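Local structure of kinectin 1 (Kinesin receptor) (Legionella pneumophila, 4MU6) at residues 68-79 / 224-233. The protein is a Legionella effector of unsettled molecular function, probably acting on the host cell at membranes, and is represented here by its largely helical N-terminal coiled-coil domain. Numbering follows the deposited sequence.
Sequences LEQQSYKAQLAE and TLSGKNQSIL
Gln76 reaches from helix 68-79 to the N-cap and first turn of helix 227-233, where its OE1 is gripped by two N-H donors. Ser226 N and Asn229 ND2 each lie 2.8 Å from Gln76 OE1; the bond from Asn229 is nearly straight (171°), that from Ser226 N equally so. The two nitrogens approach from opposite faces of the carbonyl plane, well off the lone-pair directions, so the oxygen is clasped between them. A chain that leaves with CG anti to the backbone N and then bends at chi2 brings the amide there, while Gln76 NE2 turns back to Asp80 of its own helix. Ser226 is the N-cap, its OG accepting a weak bond from Asn229 N. Gln76 OE1 thus holds the N-cap residue by its backbone N and Asn229, in the first turn, by its side chain. The second hydrogen of Asn229 ND2 goes to Glu79 OE1 at 2.9 Å, on the syn side of a carboxylate nearly perpendicular to the amide (86°). One amide nitrogen thereby links two side chains a helical turn apart. Water donates to both Tyr73 O and Thr224 O; another binds Ser72 OG and donates to Asn229 O.

Side-chain packing continues toward Leu68. Leu225 places its CD2 methyl 3.6 Å from Gln76 CB and against the backbone oxygen Ser72 O, at 3.2 Å. Farther along, Leu233 CD1 meets Leu68 CB at 3.9 Å, and the Leu233 CB methylene rests 3.4 Å from Ser72 OG.

The axes of segments 68-79 and 227-233 run antiparallel (159°), 10.2 Å apart at closest approach, consistent with the coiled-coil character of this domain. Long helices 43-105 and 227-273 pair here near the centre of the chain, and helix 158-217 packs alongside through Tyr214, which meets the ring of Tyr73, and Asn215, which bonds Tyr73 OH.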
# COMPACT_ATOMS: atom_id res chain seq x y z
N LEU A 68 -5.48 6.06 0.28
CA LEU A 68 -4.44 5.24 0.91
C LEU A 68 -3.52 4.62 -0.14
O LEU A 68 -2.30 4.54 0.06
CB LEU A 68 -5.07 4.11 1.73
CG LEU A 68 -5.92 4.45 2.95
CD1 LEU A 68 -6.71 3.22 3.40
CD2 LEU A 68 -5.07 4.98 4.07
N GLU A 69 -4.11 4.16 -1.25
CA GLU A 69 -3.32 3.63 -2.36
C GLU A 69 -2.36 4.69 -2.89
O GLU A 69 -1.21 4.39 -3.18
CB GLU A 69 -4.22 3.17 -3.52
CG GLU A 69 -4.81 1.77 -3.37
CD GLU A 69 -5.72 1.39 -4.55
OE1 GLU A 69 -5.78 2.17 -5.53
OE2 GLU A 69 -6.37 0.32 -4.49
N GLN A 70 -2.85 5.92 -3.01
CA GLN A 70 -2.06 7.01 -3.55
C GLN A 70 -0.90 7.36 -2.63
O GLN A 70 0.20 7.64 -3.09
CB GLN A 70 -2.92 8.25 -3.81
CG GLN A 70 -3.60 8.26 -5.18
CD GLN A 70 -2.59 8.32 -6.33
OE1 GLN A 70 -1.83 9.28 -6.45
NE2 GLN A 70 -2.57 7.28 -7.16
N GLN A 71 -1.17 7.32 -1.32
CA GLN A 71 -0.11 7.50 -0.34
C GLN A 71 0.97 6.42 -0.51
O GLN A 71 2.16 6.72 -0.58
CB GLN A 71 -0.68 7.45 1.07
CG GLN A 71 0.38 7.49 2.17
CD GLN A 71 0.86 8.89 2.49
OE1 GLN A 71 0.58 9.85 1.77
NE2 GLN A 71 1.59 9.02 3.61
N SER A 72 0.56 5.15 -0.57
CA SER A 72 1.51 4.05 -0.66
C SER A 72 2.26 4.07 -1.98
O SER A 72 3.44 3.74 -2.04
CB SER A 72 0.79 2.71 -0.48
OG SER A 72 0.36 2.53 0.85
N TYR A 73 1.56 4.44 -3.05
CA TYR A 73 2.16 4.46 -4.37
C TYR A 73 3.33 5.42 -4.38
O TYR A 73 4.42 5.07 -4.84
CB TYR A 73 1.14 4.89 -5.42
CG TYR A 73 1.68 5.13 -6.81
CD1 TYR A 73 2.16 6.38 -7.19
CD2 TYR A 73 1.69 4.11 -7.77
CE1 TYR A 73 2.63 6.62 -8.47
CE2 TYR A 73 2.16 4.34 -9.06
CZ TYR A 73 2.62 5.61 -9.40
OH TYR A 73 3.10 5.85 -10.66
N LYS A 74 3.09 6.63 -3.87
CA LYS A 74 4.06 7.72 -3.92
C LYS A 74 5.25 7.48 -3.00
O LYS A 74 6.38 7.88 -3.31
CB LYS A 74 3.38 9.05 -3.54
CG LYS A 74 2.33 9.56 -4.54
CD LYS A 74 1.51 10.71 -3.95
CE LYS A 74 0.59 11.35 -4.99
NZ LYS A 74 -0.36 12.35 -4.40
N ALA A 75 4.98 6.86 -1.86
CA ALA A 75 6.02 6.61 -0.87
C ALA A 75 6.98 5.58 -1.45
O ALA A 75 8.20 5.75 -1.37
CB ALA A 75 5.41 6.14 0.43
N GLN A 76 6.44 4.53 -2.05
CA GLN A 76 7.29 3.52 -2.68
C GLN A 76 8.10 4.07 -3.84
O GLN A 76 9.26 3.69 -4.03
CB GLN A 76 6.49 2.32 -3.18
CG GLN A 76 7.36 1.22 -3.78
CD GLN A 76 8.10 0.40 -2.73
OE1 GLN A 76 7.47 -0.24 -1.88
NE2 GLN A 76 9.43 0.41 -2.79
N LEU A 77 7.48 4.94 -4.65
CA LEU A 77 8.20 5.54 -5.76
C LEU A 77 9.39 6.32 -5.24
O LEU A 77 10.52 6.11 -5.69
CB LEU A 77 7.30 6.43 -6.63
CG LEU A 77 7.95 6.91 -7.94
CD1 LEU A 77 8.49 5.74 -8.79
CD2 LEU A 77 6.99 7.76 -8.77
N ALA A 78 9.16 7.19 -4.26
CA ALA A 78 10.25 7.93 -3.63
C ALA A 78 11.36 7.03 -3.03
O ALA A 78 12.55 7.34 -3.16
CB ALA A 78 9.68 8.90 -2.57
N GLU A 79 10.99 5.92 -2.39
CA GLU A 79 11.98 4.99 -1.84
C GLU A 79 12.83 4.43 -2.96
O GLU A 79 14.05 4.33 -2.85
CB GLU A 79 11.30 3.81 -1.13
CG GLU A 79 11.15 3.93 0.37
CD GLU A 79 10.50 2.69 0.97
OE1 GLU A 79 9.25 2.63 1.02
OE2 GLU A 79 11.24 1.77 1.39
N THR A 224 3.04 -2.61 -7.24
CA THR A 224 3.95 -1.47 -7.23
C THR A 224 4.64 -1.29 -5.87
O THR A 224 5.43 -0.37 -5.69
CB THR A 224 3.23 -0.15 -7.59
OG1 THR A 224 2.50 0.33 -6.45
CG2 THR A 224 2.27 -0.37 -8.77
N LEU A 225 4.33 -2.16 -4.91
CA LEU A 225 4.88 -2.01 -3.56
C LEU A 225 5.74 -3.20 -3.15
O LEU A 225 5.50 -4.32 -3.59
CB LEU A 225 3.76 -1.83 -2.54
CG LEU A 225 2.71 -0.79 -2.93
CD1 LEU A 225 1.50 -0.90 -2.02
CD2 LEU A 225 3.31 0.61 -2.87
N SER A 226 6.71 -2.95 -2.27
CA SER A 226 7.49 -4.02 -1.66
C SER A 226 6.55 -4.76 -0.73
O SER A 226 5.50 -4.23 -0.37
CB SER A 226 8.64 -3.44 -0.84
OG SER A 226 8.11 -2.63 0.21
N GLY A 227 6.93 -5.97 -0.33
CA GLY A 227 6.09 -6.79 0.53
C GLY A 227 5.71 -6.09 1.83
O GLY A 227 4.56 -6.17 2.28
N LYS A 228 6.68 -5.40 2.42
CA LYS A 228 6.47 -4.69 3.67
C LYS A 228 5.49 -3.54 3.49
O LYS A 228 4.68 -3.27 4.38
CB LYS A 228 7.80 -4.15 4.19
CG LYS A 228 7.65 -3.26 5.42
CD LYS A 228 9.00 -2.66 5.81
CE LYS A 228 8.86 -1.63 6.93
NZ LYS A 228 10.20 -1.17 7.40
N ASN A 229 5.56 -2.86 2.34
CA ASN A 229 4.63 -1.77 2.05
C ASN A 229 3.21 -2.22 1.69
O ASN A 229 2.24 -1.56 2.09
CB ASN A 229 5.21 -0.80 1.01
CG ASN A 229 6.30 0.08 1.60
OD1 ASN A 229 6.23 0.46 2.77
ND2 ASN A 229 7.31 0.42 0.79
N GLN A 230 3.08 -3.34 0.98
CA GLN A 230 1.78 -3.95 0.74
C GLN A 230 1.05 -4.17 2.06
O GLN A 230 -0.16 -3.99 2.16
CB GLN A 230 1.94 -5.30 0.04
CG GLN A 230 2.60 -5.22 -1.33
CD GLN A 230 2.85 -6.59 -1.96
OE1 GLN A 230 2.55 -7.63 -1.36
NE2 GLN A 230 3.43 -6.60 -3.16
N SER A 231 1.83 -4.56 3.08
CA SER A 231 1.30 -4.87 4.40
C SER A 231 0.73 -3.63 5.07
O SER A 231 -0.38 -3.65 5.62
CB SER A 231 2.42 -5.43 5.27
OG SER A 231 2.04 -6.67 5.82
N ILE A 232 1.51 -2.55 5.03
CA ILE A 232 1.08 -1.30 5.61
C ILE A 232 -0.18 -0.81 4.89
O ILE A 232 -1.14 -0.40 5.54
CB ILE A 232 2.22 -0.27 5.59
CG1 ILE A 232 3.36 -0.76 6.51
CG2 ILE A 232 1.72 1.10 6.00
CD1 ILE A 232 4.68 -0.02 6.40
N LEU A 233 -0.18 -0.90 3.56
CA LEU A 233 -1.33 -0.49 2.77
C LEU A 233 -2.58 -1.30 3.12
O LEU A 233 -3.66 -0.74 3.35
CB LEU A 233 -1.07 -0.58 1.27
CG LEU A 233 -2.33 -0.38 0.42
CD1 LEU A 233 -3.00 0.99 0.68
CD2 LEU A 233 -1.99 -0.54 -1.05
O HOH W 1 2.50 1.49 2.19
O HOH W 2 4.82 2.62 -6.34
O HOH W 3 10.56 -1.55 1.52